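Local coordinates for L-serine ammonia-lyase (PDB 5C3U), which is a single-chain enzyme of the pyridoxal-phosphate-dependent family, with pyridoxal-5'-phosphate bound in a pocket of its fold, at residues W197-H208 and H251-D260; N229-S237 and V278-L286. One frame throughout, in Å; residues are numbered along the deposited sequence. Where two conformers were deposited one is given.

Contact 1 of 2, residues W197-H208 and H251-D260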
loop_
_atom_site.group_PDB
_atom_site.type_symbol
_atom_site.label_atom_id
_atom_site.label_comp_id
_atom_site.label_asym_id
_atom_site.label_seq_id
_atom_site.Cartn_x
_atom_site.Cartn_y
_atom_site.Cartn_z
ATOM N N TRP A 197 -0.085 1.686 21.583
ATOM C CA TRP A 197 1.254 1.920 21.081
ATOM C C TRP A 197 1.268 3.281 20.489
ATOM O O TRP A 197 1.779 3.500 19.383
ATOM C CB TRP A 197 1.598 0.887 20.019
ATOM C CG TRP A 197 2.064 -0.424 20.574
ATOM C CD1 TRP A 197 2.013 -0.863 21.899
ATOM C CD2 TRP A 197 2.645 -1.537 19.826
ATOM N NE1 TRP A 197 2.520 -2.128 22.008
ATOM C CE2 TRP A 197 2.918 -2.592 20.810
ATOM C CE3 TRP A 197 2.965 -1.757 18.492
ATOM C CZ2 TRP A 197 3.481 -3.799 20.448
ATOM C CZ3 TRP A 197 3.530 -2.988 18.135
ATOM C CH2 TRP A 197 3.789 -3.981 19.094
ATOM N N LYS A 198 0.728 4.216 21.263
ATOM C CA LYS A 198 0.463 5.577 20.820
ATOM C C LYS A 198 1.727 6.386 20.578
ATOM O O LYS A 198 1.671 7.439 19.942
ATOM C CB LYS A 198 -0.415 6.299 21.845
ATOM C CG LYS A 198 -1.745 5.623 22.129
ATOM C CD LYS A 198 -2.280 6.048 23.489
ATOM C CE LYS A 198 -2.982 7.398 23.437
ATOM N NZ LYS A 198 -4.457 7.239 23.298
ATOM N N ASP A 199 2.857 5.881 21.070
ATOM C CA ASP A 199 4.144 6.570 20.959
ATOM C C ASP A 199 5.055 6.054 19.846
ATOM O O ASP A 199 6.093 6.648 19.585
ATOM C CB ASP A 199 4.878 6.526 22.309
ATOM C CG ASP A 199 4.046 7.124 23.442
ATOM O OD1 ASP A 199 3.488 8.225 23.253
ATOM O OD2 ASP A 199 3.941 6.490 24.519
ATOM N N VAL A 200 4.654 4.964 19.189
ATOM C CA VAL A 200 5.416 4.384 18.070
ATOM C C VAL A 200 5.349 5.322 16.854
ATOM O O VAL A 200 4.261 5.577 16.333
ATOM C CB VAL A 200 4.894 2.965 17.723
ATOM C CG1 VAL A 200 5.553 2.415 16.466
ATOM C CG2 VAL A 200 5.105 2.008 18.887
ATOM N N PRO A 201 6.500 5.869 16.418
ATOM C CA PRO A 201 6.532 6.737 15.234
ATOM C C PRO A 201 6.219 5.943 13.978
ATOM O O PRO A 201 6.627 4.787 13.866
ATOM C CB PRO A 201 7.995 7.206 15.146
ATOM C CG PRO A 201 8.648 6.784 16.422
ATOM C CD PRO A 201 7.842 5.656 16.987
ATOM N N VAL A 202 5.477 6.555 13.068
ATOM C CA VAL A 202 5.269 5.978 11.752
ATOM C C VAL A 202 6.029 6.872 10.781
ATOM O O VAL A 202 5.843 8.090 10.770
ATOM C CB VAL A 202 3.769 5.892 11.367
ATOM C CG1 VAL A 202 3.615 5.310 9.973
ATOM C CG2 VAL A 202 2.995 5.065 12.385
ATOM N N ILE A 203 6.930 6.275 10.001
ATOM C CA ILE A 203 7.596 7.009 8.968
ATOM C C ILE A 203 6.772 6.791 7.711
ATOM O O ILE A 203 6.653 5.655 7.211
ATOM C CB ILE A 203 9.074 6.585 8.845
ATOM C CG1 ILE A 203 9.747 6.868 10.186
ATOM C CG2 ILE A 203 9.766 7.364 7.731
ATOM C CD1 ILE A 203 10.865 5.920 10.519
ATOM N N ALA A 204 6.186 7.886 7.234
ATOM C CA ALA A 204 5.254 7.867 6.108
ATOM C C ALA A 204 6.038 8.200 4.852
ATOM O O ALA A 204 6.402 9.343 4.646
ATOM C CB ALA A 204 4.135 8.886 6.323
ATOM N N VAL A 205 6.261 7.210 3.979
ATOM C CA VAL A 205 7.171 7.405 2.854
ATOM C C VAL A 205 6.433 7.571 1.519
ATOM O O VAL A 205 5.518 6.827 1.216
ATOM C CB VAL A 205 8.242 6.283 2.769
ATOM C CG1 VAL A 205 7.598 4.903 2.765
ATOM C CG2 VAL A 205 9.125 6.469 1.537
ATOM N N GLU A 206 6.865 8.550 0.733
ATOM C CA GLU A 206 6.345 8.819 -0.603
ATOM C C GLU A 206 7.560 8.988 -1.516
ATOM O O GLU A 206 8.700 8.988 -1.043
ATOM C CB GLU A 206 5.526 10.136 -0.595
ATOM C CG GLU A 206 4.149 10.042 0.066
ATOM C CD GLU A 206 3.432 11.390 0.159
ATOM O OE1 GLU A 206 4.012 12.342 0.745
ATOM O OE2 GLU A 206 2.287 11.499 -0.352
ATOM N N THR A 207 7.325 9.111 -2.814
ATOM C CA THR A 207 8.399 9.486 -3.733
ATOM C C THR A 207 8.205 10.939 -4.094
ATOM O O THR A 207 7.083 11.436 -4.028
ATOM C CB THR A 207 8.419 8.659 -5.040
ATOM O OG1 THR A 207 7.214 8.892 -5.781
ATOM C CG2 THR A 207 8.627 7.159 -4.750
ATOM N N HIS A 208 9.282 11.609 -4.516
ATOM C CA HIS A 208 9.209 13.044 -4.810
ATOM C C HIS A 208 8.198 13.356 -5.882
ATOM O O HIS A 208 7.580 14.415 -5.862
ATOM C CB HIS A 208 10.578 13.582 -5.217
ATOM C CG HIS A 208 11.615 13.469 -4.133
ATOM N ND1 HIS A 208 12.807 12.880 -4.327
ATOM C CD2 HIS A 208 11.608 13.915 -2.817
ATOM C CE1 HIS A 208 13.520 12.918 -3.182
ATOM N NE2 HIS A 208 12.784 13.544 -2.259
ATOM N N HIS A 251 -0.647 11.948 16.443
ATOM C CA HIS A 251 0.222 10.785 16.554
ATOM C C HIS A 251 1.540 11.159 15.932
ATOM O O HIS A 251 1.561 11.956 14.995
ATOM C CB HIS A 251 -0.405 9.572 15.851
ATOM C CG HIS A 251 0.420 8.306 15.974
ATOM N ND1 HIS A 251 0.191 7.371 16.930
ATOM C CD2 HIS A 251 1.521 7.854 15.236
ATOM C CE1 HIS A 251 1.104 6.383 16.811
ATOM N NE2 HIS A 251 1.919 6.686 15.778
ATOM N N PRO A 252 2.660 10.617 16.448
ATOM C CA PRO A 252 3.972 10.914 15.853
ATOM C C PRO A 252 4.123 10.319 14.457
ATOM O O PRO A 252 4.217 9.095 14.302
ATOM C CB PRO A 252 4.964 10.258 16.827
ATOM C CG PRO A 252 4.173 9.245 17.581
ATOM C CD PRO A 252 2.789 9.833 17.689
ATOM N N VAL A 253 4.104 11.178 13.450
ATOM C CA VAL A 253 4.261 10.734 12.066
ATOM C C VAL A 253 5.366 11.557 11.432
ATOM O O VAL A 253 5.400 12.790 11.577
ATOM C CB VAL A 253 2.956 10.867 11.243
ATOM C CG1 VAL A 253 3.201 10.524 9.768
ATOM C CG2 VAL A 253 1.860 9.966 11.809
ATOM N N VAL A 254 6.290 10.886 10.752
ATOM C CA VAL A 254 7.377 11.582 10.062
ATOM C C VAL A 254 7.182 11.401 8.551
ATOM O O VAL A 254 7.372 10.291 8.052
ATOM C CB VAL A 254 8.760 11.030 10.482
ATOM C CG1 VAL A 254 9.893 11.731 9.737
ATOM C CG2 VAL A 254 8.962 11.138 11.989
ATOM N N PRO A 255 6.754 12.463 7.831
ATOM C CA PRO A 255 6.654 12.347 6.386
ATOM C C PRO A 255 8.062 12.381 5.792
ATOM O O PRO A 255 8.908 13.189 6.213
ATOM C CB PRO A 255 5.870 13.605 5.973
ATOM C CG PRO A 255 5.329 14.185 7.244
ATOM C CD PRO A 255 6.338 13.801 8.289
ATOM N N PHE A 256 8.335 11.476 4.868
ATOM C CA PHE A 256 9.630 11.440 4.223
ATOM C C PHE A 256 9.455 11.103 2.746
ATOM O O PHE A 256 8.552 10.358 2.372
ATOM C CB PHE A 256 10.529 10.420 4.922
ATOM C CG PHE A 256 11.992 10.626 4.663
ATOM C CD1 PHE A 256 12.714 11.588 5.377
ATOM C CD2 PHE A 256 12.651 9.867 3.708
ATOM C CE1 PHE A 256 14.070 11.783 5.137
ATOM C CE2 PHE A 256 14.005 10.055 3.463
ATOM C CZ PHE A 256 14.714 11.016 4.171
ATOM N N ALA A 257 10.287 11.682 1.895
ATOM C CA ALA A 257 10.184 11.403 0.466
ATOM C C ALA A 257 11.513 10.915 -0.070
ATOM O O ALA A 257 12.549 11.447 0.295
ATOM C CB ALA A 257 9.732 12.641 -0.292
ATOM N N VAL A 258 11.467 9.874 -0.904
ATOM C CA VAL A 258 12.640 9.328 -1.586
ATOM C C VAL A 258 12.498 9.470 -3.116
ATOM O O VAL A 258 11.399 9.703 -3.631
ATOM C CB VAL A 258 12.873 7.840 -1.216
ATOM C CG1 VAL A 258 12.950 7.638 0.295
ATOM C CG2 VAL A 258 11.801 6.940 -1.835
ATOM N N SER A 259 13.598 9.341 -3.855
ATOM C CA SER A 259 13.542 9.465 -5.310
ATOM C C SER A 259 13.113 8.135 -5.948
ATOM O O SER A 259 13.181 7.087 -5.312
ATOM C CB SER A 259 14.917 9.822 -5.864
ATOM O OG SER A 259 15.842 8.785 -5.552
ATOM N N ASP A 260 12.709 8.206 -7.207
ATOM C CA ASP A 260 12.421 6.984 -7.989
ATOM C C ASP A 260 13.645 6.082 -8.057
ATOM O O ASP A 260 13.508 4.853 -8.008
ATOM C CB ASP A 260 11.911 7.354 -9.376
ATOM C CG ASP A 260 10.403 7.609 -9.397
ATOM O OD1 ASP A 260 9.762 7.634 -8.317
ATOM O OD2 ASP A 260 9.841 7.779 -10.505
HETATM O O HOH W 1 13.759 13.748 0.897
#

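Contact 2 of 2, residues N229-S237 and V278-L286. With PLP (pyridoxal-5'-phosphate), chain B.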
loop_
_atom_site.group_PDB
_atom_site.type_symbol
_atom_site.label_atom_id
_atom_site.label_comp_id
_atom_site.label_asym_id
_atom_site.label_seq_id
_atom_site.Cartn_x
_atom_site.Cartn_y
_atom_site.Cartn_z
ATOM N N ASN A 229 3.544 11.745 -11.905
ATOM C CA ASN A 229 3.871 10.376 -12.258
ATOM C C ASN A 229 5.104 9.970 -11.436
ATOM O O ASN A 229 5.779 10.829 -10.841
ATOM C CB ASN A 229 4.072 10.238 -13.768
ATOM C CG ASN A 229 3.829 8.812 -14.261
ATOM O OD1 ASN A 229 3.518 7.917 -13.472
ATOM N ND2 ASN A 229 3.972 8.599 -15.563
ATOM N N THR A 230 5.324 8.666 -11.317
ATOM C CA THR A 230 6.422 8.103 -10.543
ATOM C C THR A 230 6.342 6.616 -10.855
ATOM O O THR A 230 5.264 6.120 -11.179
ATOM C CB THR A 230 6.322 8.398 -9.012
ATOM O OG1 THR A 230 7.133 7.491 -8.255
ATOM C CG2 THR A 230 4.889 8.261 -8.479
ATOM N N ILE A 231 7.477 5.926 -10.788
ATOM C CA ILE A 231 7.486 4.463 -10.918
ATOM C C ILE A 231 6.656 3.792 -9.810
ATOM O O ILE A 231 6.207 2.645 -9.962
ATOM C CB ILE A 231 8.934 3.879 -11.011
ATOM C CG1 ILE A 231 9.699 4.017 -9.700
ATOM C CG2 ILE A 231 9.708 4.512 -12.168
ATOM C CD1 ILE A 231 11.048 3.315 -9.717
ATOM N N ALA A 232 6.425 4.505 -8.710
ATOM C CA ALA A 232 5.667 3.949 -7.598
ATOM C C ALA A 232 4.172 4.182 -7.870
ATOM O O ALA A 232 3.542 5.064 -7.308
ATOM C CB ALA A 232 6.109 4.558 -6.269
ATOM N N THR A 233 3.608 3.344 -8.735
ATOM C CA THR A 233 2.266 3.591 -9.274
ATOM C C THR A 233 1.204 3.677 -8.186
ATOM O O THR A 233 0.305 4.522 -8.284
ATOM C CB THR A 233 1.868 2.437 -10.228
ATOM O OG1 THR A 233 2.909 2.259 -11.194
ATOM C CG2 THR A 233 0.521 2.724 -10.929
ATOM N N SER A 234 1.309 2.834 -7.148
ATOM C CA SER A 234 0.269 2.782 -6.129
ATOM C C SER A 234 0.347 3.953 -5.159
ATOM O O SER A 234 -0.554 4.143 -4.360
ATOM C CB SER A 234 0.258 1.461 -5.379
ATOM O OG SER A 234 0.015 0.419 -6.306
ATOM N N LEU A 235 1.404 4.737 -5.270
ATOM C CA LEU A 235 1.572 5.920 -4.402
ATOM C C LEU A 235 1.117 7.207 -5.059
ATOM O O LEU A 235 1.106 8.266 -4.406
ATOM C CB LEU A 235 3.031 6.046 -3.904
ATOM C CG LEU A 235 3.632 4.845 -3.143
ATOM C CD1 LEU A 235 4.959 5.182 -2.467
ATOM C CD2 LEU A 235 2.662 4.191 -2.137
ATOM N N ILE A 236 0.734 7.148 -6.330
ATOM C CA ILE A 236 0.171 8.319 -7.005
ATOM C C ILE A 236 -1.222 8.633 -6.422
ATOM O O ILE A 236 -2.094 7.771 -6.381
ATOM C CB ILE A 236 0.073 8.102 -8.529
ATOM C CG1 ILE A 236 1.463 7.819 -9.116
ATOM C CG2 ILE A 236 -0.611 9.282 -9.224
ATOM C CD1 ILE A 236 1.458 7.315 -10.548
ATOM N N SER A 237 -1.426 9.860 -5.939
ATOM C CA SER A 237 -2.759 10.285 -5.534
ATOM C C SER A 237 -2.872 11.793 -5.806
ATOM O O SER A 237 -1.877 12.519 -5.676
ATOM C CB SER A 237 -2.991 9.991 -4.047
ATOM O OG SER A 237 -4.349 10.186 -3.674
ATOM N N VAL A 278 8.785 -6.980 -5.590
ATOM C CA VAL A 278 7.772 -6.071 -5.093
ATOM C C VAL A 278 7.751 -4.775 -5.908
ATOM O O VAL A 278 8.719 -4.422 -6.590
ATOM C CB VAL A 278 7.920 -5.749 -3.578
ATOM C CG1 VAL A 278 7.853 -7.037 -2.747
ATOM C CG2 VAL A 278 9.208 -4.978 -3.302
ATOM N N GLU A 279 6.625 -4.079 -5.827
ATOM C CA GLU A 279 6.451 -2.823 -6.563
ATOM C C GLU A 279 7.358 -1.753 -6.000
ATOM O O GLU A 279 7.729 -1.819 -4.831
ATOM C CB GLU A 279 5.029 -2.326 -6.368
ATOM C CG GLU A 279 4.090 -2.693 -7.472
ATOM C CD GLU A 279 2.698 -2.129 -7.252
ATOM O OE1 GLU A 279 2.530 -0.951 -6.822
ATOM O OE2 GLU A 279 1.764 -2.880 -7.539
ATOM N N ALA A 280 7.678 -0.755 -6.824
ATOM C CA ALA A 280 8.424 0.413 -6.349
ATOM C C ALA A 280 7.749 1.140 -5.194
ATOM O O ALA A 280 8.444 1.805 -4.407
ATOM C CB ALA A 280 8.693 1.376 -7.503
ATOM N N SER A 281 6.407 1.028 -5.086
ATOM C CA SER A 281 5.688 1.505 -3.903
ATOM C C SER A 281 6.264 0.933 -2.586
ATOM O O SER A 281 6.587 1.669 -1.643
ATOM C CB SER A 281 4.188 1.193 -4.038
ATOM O OG SER A 281 3.727 1.641 -5.321
ATOM N N ALA A 282 6.431 -0.385 -2.537
ATOM C CA ALA A 282 7.027 -1.040 -1.369
ATOM C C ALA A 282 8.505 -0.736 -1.329
ATOM O O ALA A 282 9.105 -0.606 -0.251
ATOM C CB ALA A 282 6.812 -2.554 -1.474
ATOM N N GLY A 283 9.103 -0.615 -2.510
ATOM C CA GLY A 283 10.511 -0.295 -2.632
ATOM C C GLY A 283 10.816 1.042 -1.946
ATOM O O GLY A 283 11.879 1.196 -1.360
ATOM N N ALA A 284 9.888 1.992 -2.021
ATOM C CA ALA A 284 10.076 3.288 -1.333
ATOM C C ALA A 284 10.325 3.105 0.174
ATOM O O ALA A 284 11.215 3.743 0.732
ATOM C CB ALA A 284 8.906 4.228 -1.584
ATOM N N ALA A 285 9.542 2.246 0.826
ATOM C CA ALA A 285 9.723 2.013 2.261
ATOM C C ALA A 285 11.027 1.278 2.558
ATOM O O ALA A 285 11.750 1.651 3.475
ATOM C CB ALA A 285 8.543 1.259 2.847
ATOM N N LEU A 286 11.330 0.254 1.762
ATOM C CA LEU A 286 12.579 -0.497 1.916
ATOM C C LEU A 286 13.825 0.372 1.720
ATOM O O LEU A 286 14.888 0.105 2.311
ATOM C CB LEU A 286 12.595 -1.672 0.910
ATOM C CG LEU A 286 11.679 -2.858 1.239
ATOM C CD1 LEU A 286 11.410 -3.765 0.044
ATOM C CD2 LEU A 286 12.282 -3.697 2.359
HETATM N N1 PLP B . 1.912 -0.013 -1.546
HETATM C C2 PLP B . 1.157 -0.788 -2.344
HETATM C C2A PLP B . 1.755 -1.892 -3.182
HETATM C C3 PLP B . -0.285 -0.544 -2.413
HETATM O O3 PLP B . -1.081 -1.320 -3.214
HETATM C C4 PLP B . -0.825 0.537 -1.561
HETATM C C4A PLP B . -2.272 0.805 -1.563
HETATM C C5 PLP B . 0.103 1.334 -0.717
HETATM C C6 PLP B . 1.458 0.990 -0.760
HETATM C C5A PLP B . -0.380 2.474 0.181
HETATM O O4P PLP B . -1.624 2.950 -0.319
HETATM P P PLP B . -2.635 4.015 0.365
HETATM O O1P PLP B . -3.541 3.271 1.283
HETATM O O2P PLP B . -1.810 5.125 1.041
HETATM O O3P PLP B . -3.297 4.508 -0.873
#

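Contact 1 of 2, residues W197-H208 and H251-D260
Val-202 and Val-253 begin a parallel beta ladder between strands 202-207 and 253-258, neighbours at one edge of the mixed sheet, with 253-258 outermost there. Val-202, Ala-204 and Glu-206 each give their N-H to segment 251-260 and accept from it through their C=O, as in Val-254 N to Val-202 O at 2.8 Å. On one face Ala-204 CB meets Val-253 CG1 at 3.9 Å, and Phe-213 of helix 212-219 covers both. The Glu-206 carboxylate, on this face too, accepts from the backbone N of Phe-213 and Gln-214.

His-251 closes the end before the strands. From CB the chain runs to CG, anti to the backbone N (chi1 -178°), which carries the ring into the turn 197-200. ND1 and CE1 both lie 3.4 Å from Lys-198 O, and CD2 lies 3.7 Å from Val-200 O. At the tip NE2 donates to Val-200 O at 2.7 Å, bent to 132° at the hydrogen, the oxygen 28° out of the ring plane. The Val-202 side chain crosses that of His-251 at about a right angle, with Val-202 CG2 3.9 Å from NE2. At the far end Val-258 O accepts from His-208 N and lies 3.5 Å above the His-208 ring, toward its rim.

Contact 2 of 2, residues N229-S237 and V278-L286
The backbones are nearest at Ala-232 and Ser-281, 4.4 Å between CA atoms, where an inverse gamma turn and the 3-10 segment 233-235 meet the first turn of helix 280-290. This is one wall of the pyridoxal-5'-phosphate pocket. Ser-234 carries the polar part. Its OG is anti to the carbonyl carbon (chi1 -61°) and donates to Glu-279 OE1 at 2.9 Å, on the syn lone pair. Ser-281 OG gives a second hydrogen bond to OE1 on the anti lone pair. The same OG accepts from Ser-234 N over 3.3 Å, at a bent 136°. Glu-279 OE2 accepts from Asn-80 ND2 and Asp-316 N, which fixes the carboxylate at both oxygens. Ser-281 turns its CB to the cofactor, 3.6 Å from PLP N1. Leu-235 packs CG on Ser-281 CB at 3.8 Å. Its CD2 lies 3.7 Å from PLP C6, while CD1 lies against the Ser-281 backbone and, at 4.2 Å, Ala-284 CB. Farther from the cofactor, Ile-231 lays CG1 against Ala-280 CB at 3.6 Å. Helix 319-329 packs on both residues through Tyr-325, and helix 260-274 reaches Ile-231 through Ala-264. Farther along helix 280-290, Ala-285 and Leu-286 rest on strand 306-311.

How the contacts relate
Contact 1 and contact 2 have centres 14 Å apart and join at Thr-230. Its OG1 lies 2.6 Å from Asp-260 OD1 and 2.8 Å from Thr-207 OG1, both probable hydrogen bonds. Asp-260 OD2 also accepts from Ile-231 N. The end of strand 202-207 and the start of helix 260-274 therefore hold the start of loop 229-237. A few residues on, that loop reaches the cofactor, which contact 2 touches directly. Contact 1 stays in a second layer: the side chain of Glu-206 is about 8 Å from PLP. Along the chain the segments of the two contacts alternate.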